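Local coordinates for protein mannan endo-1,4-beta-mannosidase (Mytilus edulis, PDB 2C0H) that hydrolyses internal beta-1,4-mannosidic linkages in mannans, galactomannans and glucomannans, acting as a monomeric glycoside hydrolase of family 5, at residues A[92-97]-A[150-155]; A[163-168]-A[239-244]; A[226-231]-A[260-265]. The protein carries 3 engineered substitutions. One frame throughout, in Å; residues are numbered along the deposited sequence.

Contact 1 of 3, residues A[92-97]-A[150-155]; sequences DMRAYL and KNEKAL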
loop_
_atom_site.group_PDB
_atom_site.type_symbol
_atom_site.label_atom_id
_atom_site.label_comp_id
_atom_site.label_asym_id
_atom_site.label_seq_id
_atom_site.Cartn_x
_atom_site.Cartn_y
_atom_site.Cartn_z
ATOM N N ASP A 92 13.151 -9.733 13.097
ATOM C CA ASP A 92 13.607 -8.538 12.332
ATOM C C ASP A 92 12.479 -7.510 12.194
ATOM O O ASP A 92 12.680 -6.316 12.411
ATOM C CB ASP A 92 14.087 -8.913 10.928
ATOM C CG ASP A 92 15.549 -9.368 10.869
ATOM O OD1 ASP A 92 16.231 -9.514 11.900
ATOM O OD2 ASP A 92 15.996 -9.576 9.727
ATOM N N MET A 93 11.288 -7.953 11.809
ATOM C CA MET A 93 10.152 -7.038 11.673
ATOM C C MET A 93 9.804 -6.407 13.038
ATOM O O MET A 93 9.504 -5.219 13.117
ATOM C CB MET A 93 8.938 -7.760 11.047
ATOM C CG MET A 93 9.135 -8.161 9.569
ATOM S SD MET A 93 7.833 -9.227 8.884
ATOM C CE MET A 93 6.595 -7.981 8.500
ATOM N N ARG A 94 9.854 -7.197 14.111
ATOM C CA ARG A 94 9.553 -6.713 15.456
ATOM C C ARG A 94 10.585 -5.695 15.927
ATOM O O ARG A 94 10.219 -4.727 16.569
ATOM C CB ARG A 94 9.439 -7.869 16.456
ATOM C CG ARG A 94 8.544 -7.555 17.622
ATOM C CD ARG A 94 8.554 -8.647 18.661
ATOM N NE ARG A 94 7.928 -9.898 18.218
ATOM C CZ ARG A 94 6.614 -10.105 18.151
ATOM N NH1 ARG A 94 5.746 -9.138 18.440
ATOM N NH2 ARG A 94 6.151 -11.293 17.778
ATOM N N ALA A 95 11.863 -5.898 15.597
ATOM C CA ALA A 95 12.908 -4.945 16.015
ATOM C C ALA A 95 12.658 -3.597 15.360
ATOM O O ALA A 95 12.818 -2.559 16.001
ATOM C CB ALA A 95 14.284 -5.447 15.675
ATOM N N TYR A 96 12.299 -3.621 14.079
ATOM C CA TYR A 96 11.972 -2.394 13.339
ATOM C C TYR A 96 10.752 -1.721 13.933
ATOM O O TYR A 96 10.731 -0.513 14.133
ATOM C CB TYR A 96 11.770 -2.674 11.839
ATOM C CG TYR A 96 11.456 -1.452 10.987
ATOM C CD1 TYR A 96 12.212 -0.284 11.096
ATOM C CD2 TYR A 96 10.443 -1.476 10.037
ATOM C CE1 TYR A 96 11.926 0.826 10.305
ATOM C CE2 TYR A 96 10.162 -0.369 9.247
ATOM C CZ TYR A 96 10.908 0.781 9.383
ATOM O OH TYR A 96 10.619 1.880 8.577
ATOM N N LEU A 97 9.721 -2.503 14.217
ATOM C CA LEU A 97 8.526 -1.945 14.850
ATOM C C LEU A 97 8.827 -1.298 16.219
ATOM O O LEU A 97 8.233 -0.271 16.543
ATOM C CB LEU A 97 7.417 -3.013 14.952
ATOM C CG LEU A 97 6.781 -3.408 13.614
ATOM C CD1 LEU A 97 5.992 -4.711 13.799
ATOM C CD2 LEU A 97 5.878 -2.311 13.032
ATOM N N LYS A 150 0.452 -8.568 15.473
ATOM C CA LYS A 150 -0.771 -7.783 15.660
ATOM C C LYS A 150 -0.844 -6.928 16.930
ATOM O O LYS A 150 -1.612 -5.973 16.969
ATOM C CB LYS A 150 -1.998 -8.684 15.584
ATOM C CG LYS A 150 -2.104 -9.693 16.676
ATOM C CD LYS A 150 -3.277 -10.588 16.413
ATOM C CE LYS A 150 -3.333 -11.680 17.418
ATOM N NZ LYS A 150 -4.501 -12.578 17.159
ATOM N N ASN A 151 -0.064 -7.251 17.957
ATOM C CA ASN A 151 -0.094 -6.459 19.195
ATOM C C ASN A 151 1.006 -5.398 19.255
ATOM O O ASN A 151 1.168 -4.718 20.271
ATOM C CB ASN A 151 -0.048 -7.373 20.425
ATOM C CG ASN A 151 -1.258 -8.297 20.517
ATOM O OD1 ASN A 151 -2.397 -7.883 20.291
ATOM N ND2 ASN A 151 -1.013 -9.565 20.862
ATOM N N GLU A 152 1.757 -5.242 18.168
ATOM C CA GLU A 152 2.785 -4.207 18.120
ATOM C C GLU A 152 2.141 -2.865 17.851
ATOM O O GLU A 152 1.452 -2.700 16.851
ATOM C CB GLU A 152 3.817 -4.518 17.040
ATOM C CG GLU A 152 4.720 -5.690 17.389
ATOM C CD GLU A 152 5.609 -5.400 18.594
ATOM O OE1 GLU A 152 5.864 -4.207 18.892
ATOM O OE2 GLU A 152 6.053 -6.360 19.268
ATOM N N LYS A 153 2.377 -1.907 18.742
ATOM C CA LYS A 153 1.720 -0.609 18.638
ATOM C C LYS A 153 2.126 0.181 17.395
ATOM O O LYS A 153 1.346 0.996 16.915
ATOM C CB LYS A 153 1.963 0.240 19.884
ATOM C CG LYS A 153 1.102 -0.147 21.083
ATOM C CD LYS A 153 1.561 0.515 22.388
ATOM C CE LYS A 153 1.994 1.952 22.191
ATOM N NZ LYS A 153 2.117 2.670 23.488
ATOM N N ALA A 154 3.318 -0.060 16.867
ATOM C CA ALA A 154 3.751 0.634 15.655
ATOM C C ALA A 154 3.294 -0.006 14.339
ATOM O O ALA A 154 3.582 0.520 13.272
ATOM C CB ALA A 154 5.249 0.803 15.657
ATOM N N LEU A 155 2.575 -1.131 14.379
ATOM C CA LEU A 155 2.093 -1.723 13.144
ATOM C C LEU A 155 0.846 -0.990 12.641
ATOM O O LEU A 155 -0.218 -1.047 13.264
ATOM C CB LEU A 155 1.812 -3.215 13.323
ATOM C CG LEU A 155 1.214 -3.894 12.090
ATOM C CD1 LEU A 155 2.203 -3.921 10.928
ATOM C CD2 LEU A 155 0.766 -5.290 12.459
#

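Contact 2 of 3, residues A[163-168]-A[239-244]; sequences EPEGEI and NLYSDH. With SO4 (sulfate ion), chain B.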
loop_
_atom_site.group_PDB
_atom_site.type_symbol
_atom_site.label_atom_id
_atom_site.label_comp_id
_atom_site.label_asym_id
_atom_site.label_seq_id
_atom_site.Cartn_x
_atom_site.Cartn_y
_atom_site.Cartn_z
ATOM N N GLU A 163 0.861 -1.657 -7.268
ATOM C CA GLU A 163 0.508 -1.518 -8.685
ATOM C C GLU A 163 0.242 -2.810 -9.444
ATOM O O GLU A 163 0.943 -3.146 -10.407
ATOM C CB GLU A 163 1.562 -0.654 -9.404
ATOM C CG GLU A 163 1.736 0.678 -8.692
ATOM C CD GLU A 163 2.626 1.661 -9.412
ATOM O OE1 GLU A 163 3.286 1.258 -10.384
ATOM O OE2 GLU A 163 2.641 2.852 -8.997
ATOM N N PRO A 164 -0.812 -3.533 -9.052
ATOM C CA PRO A 164 -1.162 -4.731 -9.842
ATOM C C PRO A 164 -1.429 -4.477 -11.337
ATOM O O PRO A 164 -1.282 -5.386 -12.164
ATOM C CB PRO A 164 -2.452 -5.226 -9.182
ATOM C CG PRO A 164 -2.611 -4.492 -7.939
ATOM C CD PRO A 164 -1.761 -3.271 -7.961
ATOM N N GLU A 165 -1.828 -3.253 -11.683
ATOM C CA GLU A 165 -2.152 -2.898 -13.059
ATOM C C GLU A 165 -0.932 -2.912 -13.981
ATOM O O GLU A 165 -1.077 -2.851 -15.197
ATOM C CB GLU A 165 -2.845 -1.552 -13.112
ATOM C CG GLU A 165 -4.069 -1.459 -12.178
ATOM C CD GLU A 165 -3.746 -0.965 -10.769
ATOM O OE1 GLU A 165 -2.547 -0.786 -10.406
ATOM O OE2 GLU A 165 -4.709 -0.776 -9.995
ATOM N N GLY A 166 0.256 -3.006 -13.392
ATOM C CA GLY A 166 1.476 -3.220 -14.175
ATOM C C GLY A 166 1.417 -4.461 -15.048
ATOM O O GLY A 166 2.067 -4.543 -16.102
ATOM N N GLU A 167 0.627 -5.427 -14.605
ATOM C CA GLU A 167 0.590 -6.746 -15.226
ATOM C C GLU A 167 -0.833 -7.165 -15.653
ATOM O O GLU A 167 -1.059 -8.320 -16.035
ATOM C CB GLU A 167 1.284 -7.769 -14.294
ATOM C CG GLU A 167 2.819 -7.496 -14.187
ATOM C CD GLU A 167 3.546 -8.137 -13.010
ATOM O OE1 GLU A 167 2.919 -8.717 -12.097
ATOM O OE2 GLU A 167 4.795 -8.014 -12.978
ATOM N N ILE A 168 -1.764 -6.222 -15.680
ATOM C CA ILE A 168 -3.144 -6.516 -16.099
ATOM C C ILE A 168 -3.266 -6.582 -17.642
ATOM O O ILE A 168 -2.443 -6.026 -18.372
ATOM C CB ILE A 168 -4.129 -5.488 -15.526
ATOM C CG1 ILE A 168 -5.573 -6.005 -15.542
ATOM C CG2 ILE A 168 -4.045 -4.162 -16.297
ATOM C CD1 ILE A 168 -6.504 -5.205 -14.661
ATOM N N ASN A 239 -13.950 0.583 -10.697
ATOM C CA ASN A 239 -13.143 0.303 -9.507
ATOM C C ASN A 239 -12.907 -1.200 -9.346
ATOM O O ASN A 239 -13.809 -1.919 -8.963
ATOM C CB ASN A 239 -13.831 0.871 -8.250
ATOM C CG ASN A 239 -12.967 0.789 -6.979
ATOM O OD1 ASN A 239 -11.831 0.308 -6.977
ATOM N ND2 ASN A 239 -13.532 1.269 -5.875
ATOM N N LEU A 240 -11.685 -1.644 -9.618
ATOM C CA LEU A 240 -11.288 -3.047 -9.426
ATOM C C LEU A 240 -11.288 -3.518 -7.975
ATOM O O LEU A 240 -11.268 -4.733 -7.733
ATOM C CB LEU A 240 -9.874 -3.281 -9.968
ATOM C CG LEU A 240 -9.602 -3.118 -11.458
ATOM C CD1 LEU A 240 -8.109 -3.217 -11.755
ATOM C CD2 LEU A 240 -10.355 -4.170 -12.245
ATOM N N TYR A 241 -11.261 -2.591 -7.014
ATOM C CA TYR A 241 -11.030 -2.933 -5.600
ATOM C C TYR A 241 -12.223 -2.714 -4.688
ATOM O O TYR A 241 -12.067 -2.771 -3.476
ATOM C CB TYR A 241 -9.801 -2.168 -5.085
ATOM C CG TYR A 241 -8.635 -2.349 -6.015
ATOM C CD1 TYR A 241 -8.024 -3.585 -6.151
ATOM C CD2 TYR A 241 -8.174 -1.299 -6.796
ATOM C CE1 TYR A 241 -6.968 -3.764 -7.029
ATOM C CE2 TYR A 241 -7.122 -1.469 -7.667
ATOM C CZ TYR A 241 -6.522 -2.691 -7.781
ATOM O OH TYR A 241 -5.465 -2.860 -8.656
ATOM N N SER A 242 -13.403 -2.497 -5.269
ATOM C CA SER A 242 -14.624 -2.323 -4.476
ATOM C C SER A 242 -14.971 -3.657 -3.835
ATOM O O SER A 242 -14.547 -4.688 -4.321
ATOM C CB SER A 242 -15.791 -1.835 -5.340
ATOM O OG SER A 242 -16.265 -2.837 -6.243
ATOM N N ASP A 243 -15.752 -3.618 -2.763
ATOM C CA ASP A 243 -16.204 -4.851 -2.100
ATOM C C ASP A 243 -16.877 -5.774 -3.111
ATOM O O ASP A 243 -16.591 -6.981 -3.153
ATOM C CB ASP A 243 -17.200 -4.536 -0.969
ATOM C CG ASP A 243 -16.581 -3.769 0.187
ATOM O OD1 ASP A 243 -15.361 -3.493 0.177
ATOM O OD2 ASP A 243 -17.329 -3.432 1.133
ATOM N N HIS A 244 -17.782 -5.214 -3.916
ATOM C CA HIS A 244 -18.516 -5.993 -4.930
ATOM C C HIS A 244 -17.598 -6.724 -5.910
ATOM O O HIS A 244 -17.782 -7.921 -6.170
ATOM C CB HIS A 244 -19.503 -5.114 -5.710
ATOM C CG HIS A 244 -20.329 -5.880 -6.690
ATOM N ND1 HIS A 244 -21.472 -6.561 -6.323
ATOM C CD2 HIS A 244 -20.166 -6.101 -8.014
ATOM C CE1 HIS A 244 -21.982 -7.160 -7.385
ATOM N NE2 HIS A 244 -21.208 -6.898 -8.424
HETATM S S SO4 B . -18.916 -1.396 -2.740
HETATM O O1 SO4 B . -17.562 -1.316 -2.189
HETATM O O2 SO4 B . -19.073 -2.669 -3.449
HETATM O O3 SO4 B . -19.191 -0.324 -3.695
HETATM O O4 SO4 B . -19.894 -1.337 -1.648
#

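Contact 3 of 3, residues A[226-231]-A[260-265]; sequences WNMKAD and YQVHTY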
loop_
_atom_site.group_PDB
_atom_site.type_symbol
_atom_site.label_atom_id
_atom_site.label_comp_id
_atom_site.label_asym_id
_atom_site.label_seq_id
_atom_site.Cartn_x
_atom_site.Cartn_y
_atom_site.Cartn_z
ATOM N N TRP A 226 -2.102 1.930 -9.262
ATOM C CA TRP A 226 -1.225 2.786 -10.075
ATOM C C TRP A 226 -1.859 4.077 -10.571
ATOM O O TRP A 226 -1.151 5.063 -10.798
ATOM C CB TRP A 226 -0.625 1.973 -11.236
ATOM C CG TRP A 226 -0.854 2.509 -12.622
ATOM C CD1 TRP A 226 0.035 3.213 -13.399
ATOM C CD2 TRP A 226 -2.035 2.361 -13.417
ATOM N NE1 TRP A 226 -0.529 3.514 -14.601
ATOM C CE2 TRP A 226 -1.798 3.005 -14.648
ATOM C CE3 TRP A 226 -3.278 1.752 -13.208
ATOM C CZ2 TRP A 226 -2.752 3.057 -15.659
ATOM C CZ3 TRP A 226 -4.227 1.808 -14.212
ATOM C CH2 TRP A 226 -3.964 2.463 -15.424
ATOM N N ASN A 227 -3.176 4.088 -10.739
ATOM C CA ASN A 227 -3.883 5.221 -11.349
ATOM C C ASN A 227 -5.363 5.156 -10.994
ATOM O O ASN A 227 -5.934 4.072 -10.890
ATOM C CB ASN A 227 -3.687 5.220 -12.874
ATOM C CG ASN A 227 -4.287 6.441 -13.567
ATOM O OD1 ASN A 227 -5.456 6.451 -13.927
ATOM N ND2 ASN A 227 -3.457 7.441 -13.827
ATOM N N MET A 228 -5.982 6.317 -10.821
ATOM C CA MET A 228 -7.401 6.386 -10.496
ATOM C C MET A 228 -8.334 5.694 -11.501
ATOM O O MET A 228 -9.450 5.318 -11.130
ATOM C CB MET A 228 -7.808 7.854 -10.339
ATOM C CG MET A 228 -9.181 8.104 -9.787
ATOM S SD MET A 228 -9.485 7.448 -8.136
ATOM C CE MET A 228 -8.264 8.332 -7.217
ATOM N N LYS A 229 -7.916 5.528 -12.756
ATOM C CA LYS A 229 -8.724 4.805 -13.754
ATOM C C LYS A 229 -9.111 3.382 -13.359
ATOM O O LYS A 229 -10.061 2.844 -13.919
ATOM C CB LYS A 229 -8.021 4.774 -15.117
ATOM C CG LYS A 229 -8.040 6.115 -15.807
ATOM C CD LYS A 229 -7.333 6.085 -17.136
ATOM C CE LYS A 229 -7.500 7.415 -17.858
ATOM N NZ LYS A 229 -6.758 7.437 -19.155
ATOM N N ALA A 230 -8.393 2.799 -12.406
ATOM C CA ALA A 230 -8.692 1.458 -11.904
ATOM C C ALA A 230 -9.321 1.470 -10.496
ATOM O O ALA A 230 -9.519 0.409 -9.892
ATOM C CB ALA A 230 -7.428 0.621 -11.924
ATOM N N ASP A 231 -9.626 2.659 -9.967
ATOM C CA ASP A 231 -9.993 2.813 -8.542
ATOM C C ASP A 231 -11.246 3.678 -8.308
ATOM O O ASP A 231 -11.481 4.121 -7.182
ATOM C CB ASP A 231 -8.793 3.376 -7.733
ATOM C CG ASP A 231 -8.725 2.836 -6.298
ATOM O OD1 ASP A 231 -9.656 3.083 -5.497
ATOM O OD2 ASP A 231 -7.720 2.178 -5.940
ATOM N N TYR A 260 -8.525 2.746 0.487
ATOM C CA TYR A 260 -7.975 2.748 -0.869
ATOM C C TYR A 260 -6.680 3.548 -0.849
ATOM O O TYR A 260 -6.458 4.391 0.022
ATOM C CB TYR A 260 -8.961 3.375 -1.862
ATOM C CG TYR A 260 -10.296 2.649 -2.024
ATOM C CD1 TYR A 260 -10.342 1.343 -2.499
ATOM C CD2 TYR A 260 -11.480 3.267 -1.716
ATOM C CE1 TYR A 260 -11.547 0.683 -2.667
ATOM C CE2 TYR A 260 -12.698 2.612 -1.880
ATOM C CZ TYR A 260 -12.715 1.331 -2.351
ATOM O OH TYR A 260 -13.924 0.694 -2.504
ATOM N N GLN A 261 -5.817 3.231 -1.794
ATOM C CA GLN A 261 -4.542 3.915 -1.942
ATOM C C GLN A 261 -4.306 4.090 -3.431
ATOM O O GLN A 261 -4.422 3.129 -4.207
ATOM C CB GLN A 261 -3.426 3.086 -1.320
ATOM C CG GLN A 261 -2.066 3.762 -1.392
ATOM C CD GLN A 261 -0.908 2.825 -1.157
ATOM O OE1 GLN A 261 0.172 3.000 -1.734
ATOM N NE2 GLN A 261 -1.100 1.846 -0.290
ATOM N N VAL A 262 -4.003 5.310 -3.856
ATOM C CA VAL A 262 -3.805 5.590 -5.270
ATOM C C VAL A 262 -2.523 6.368 -5.455
ATOM O O VAL A 262 -2.171 7.183 -4.622
ATOM C CB VAL A 262 -4.979 6.378 -5.909
ATOM C CG1 VAL A 262 -5.074 7.803 -5.341
ATOM C CG2 VAL A 262 -4.858 6.421 -7.409
ATOM N N HIS A 263 -1.845 6.100 -6.561
ATOM C CA HIS A 263 -0.625 6.802 -6.896
ATOM C C HIS A 263 -0.894 7.829 -8.000
ATOM O O HIS A 263 -1.802 7.658 -8.826
ATOM C CB HIS A 263 0.417 5.783 -7.335
ATOM C CG HIS A 263 0.652 4.694 -6.327
ATOM N ND1 HIS A 263 1.339 3.538 -6.629
ATOM C CD2 HIS A 263 0.284 4.583 -5.029
ATOM C CE1 HIS A 263 1.386 2.768 -5.557
ATOM N NE2 HIS A 263 0.754 3.377 -4.571
ATOM N N THR A 264 -0.132 8.919 -8.025
ATOM C CA THR A 264 -0.374 9.909 -9.078
ATOM C C THR A 264 0.882 10.694 -9.422
ATOM O O THR A 264 1.585 11.207 -8.537
ATOM C CB THR A 264 -1.570 10.828 -8.692
ATOM O OG1 THR A 264 -1.930 11.699 -9.780
ATOM C CG2 THR A 264 -1.247 11.605 -7.466
ATOM N N TYR A 265 1.179 10.709 -10.718
ATOM C CA TYR A 265 2.327 11.417 -11.278
ATOM C C TYR A 265 1.881 12.166 -12.527
ATOM O O TYR A 265 1.009 11.694 -13.259
ATOM C CB TYR A 265 3.418 10.415 -11.643
ATOM C CG TYR A 265 3.953 9.603 -10.480
ATOM C CD1 TYR A 265 4.931 10.113 -9.636
ATOM C CD2 TYR A 265 3.508 8.312 -10.241
ATOM C CE1 TYR A 265 5.445 9.385 -8.580
ATOM C CE2 TYR A 265 4.027 7.566 -9.193
ATOM C CZ TYR A 265 4.995 8.106 -8.355
ATOM O OH TYR A 265 5.563 7.413 -7.303
HETATM O O HOH W 1 -4.130 8.616 -10.201
HETATM O O HOH W 2 -6.851 0.998 -3.509
#

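Contact 1 of 3, residues A[92-97]-A[150-155]
Leu-97 of helix 89-102 lies beside the type I turn Glu-152 to Leu-155, its CA 5.5 Å from the CA of Ala-154. In the outer layer of the TIM barrel, that turn leads from helix 131-149 into strand 155-162, and Ile-107 of strand 106-113 and Leu-149 of helix 131-149 also touch Leu-97. The apolar half of the contact is the fork of Leu-97. Its CD1 meets the CB of Glu-152 at 3.9 Å, while CD2 packs on the backbone of Ala-154 and approaches the CB of Leu-155. The methyl CB of Ala-154 rests 3.3 Å from the carbonyl O of Leu-97.

Arg-94 supplies the polar half. The bend at chi3 (-68°) turns NH1 toward OE2 of Glu-152, which sits at the guanidinium edge, and NH1 donates to it at 2.9 Å in a salt bridge. The bond uses the anti lone pair of OE2 and runs in the guanidinium plane, although the two flat groups are inclined by 56°. NH2 of Arg-94 donates to the carbonyl of Ala-148.

With both terminal nitrogens engaged, the guanidinium is held against rotation, and the charge of the buried residue Glu-152 is probably balanced where helix and turn meet.

Contact 2 of 3, residues A[163-168]-A[239-244]
The phenol of Tyr-241 and the side chain of Glu-165 approach from opposite directions, and the OH of Tyr-241 donates to OE2 of Glu-165 in a short hydrogen bond of 2.6 Å. The oxygen sits at the edge of the ring, near its plane, yet the carboxylate is turned almost perpendicular to that ring (88°). The hydroxyl meets OE2 from above the carboxylate plane, 65° out of it. Pro-164 completes this first shell: its CG reaches to 3.4 Å from the OH of Tyr-241. Alongside, CD1 of Ile-168 and CD1 of Leu-240 touch tip to tip at 3.9 Å.

Further out, each partner is itself held. A bend at chi2 (90°) turns the carboxylate of Glu-165 toward the phenol, and two more donors fix it: Ser-225 OG bonds to OE2, and the backbone N of Trp-226 bonds to OE1. Behind the ring of Tyr-241, CB of Leu-240 lies over the centre of one face. The backbone N of Tyr-241 donates to OD1 of Asn-239 at 3.0 Å, an Asx turn that coincides with the start of the type I turn from Asn-239 to Ser-242. Ser-242 then N-caps helix 243-250, its OG accepting from the N of Cys-245. A sulfate, probably from the crystallisation liquor, takes bonds from the first N-H groups of this helix, 3.0 Å from Asp-243 N to O1 and 2.9 Å from His-244 N to O2, and Lys-287 NZ bonds to it as well.

Glu-165 follows two residues after Glu-163, the proton donor by similarity. Three donors grip its buried carboxylate, which would probably stabilise the charged form and, through the N of Trp-226, tie the loop of the presumed acid to a likely substrate-binding residue.

Contact 3 of 3, residues A[226-231]-A[260-265]
Met-228 lays its terminal methyl across Val-262 at about a right angle, CE 3.7 Å from CG1. Two successive bends, chi2 60° and chi3 61°, fold the thioether back toward the strand, while CG2 of Val-262 presses against the backbone N of Met-228 at 3.6 Å. That N-H is spent on a water 3.0 Å away, which in turn donates to the carbonyl O of His-263 and so bridges loop and strand.

At the other end, OD1 of Asp-231 approaches CD1 of Tyr-260 at 3.5 Å, the carboxylate standing perpendicular to the ring. OD1 is buried with no polar partner in the model, whereas OD2 lies 2.8 Å from a second water that accepts from Gln-261 N. The imidazole of His-263 is held between two acceptors: NE2 donates to Gln-261 OE1 at 2.9 Å, nearly in the ring plane, and ND1 bonds to Glu-163, the proton donor by similarity. The segments also carry Trp-226 and Tyr-265, which probably bind substrate.

The loop leads from strand 221-225 of the TIM barrel toward helix 243-250 and folds over the adjacent parallel strand 260-263, with Met-290 of strand 290-294 against Met-228, Asp-231 and Val-262.

All three contacts are largely buried, but they serve different parts of the barrel. Contact 1 lies in the outer helical layer, away from the annotated sites, with its centre about 28 Å from those of contacts 2 and 3 and on the opposite side of the chain's centre. One salt bridge and apolar contacts make up that interface. Contacts 2 and 3 are neighbours, about 10 Å apart between centres, and their segments alternate along the chain. Two hydrogen bonds, each to a glutamate of contact 2, join them. Their chemistry differs: contact 2 is direct, phenol to carboxylate, whereas contact 3 has no direct hydrogen bond across it and is bridged by water.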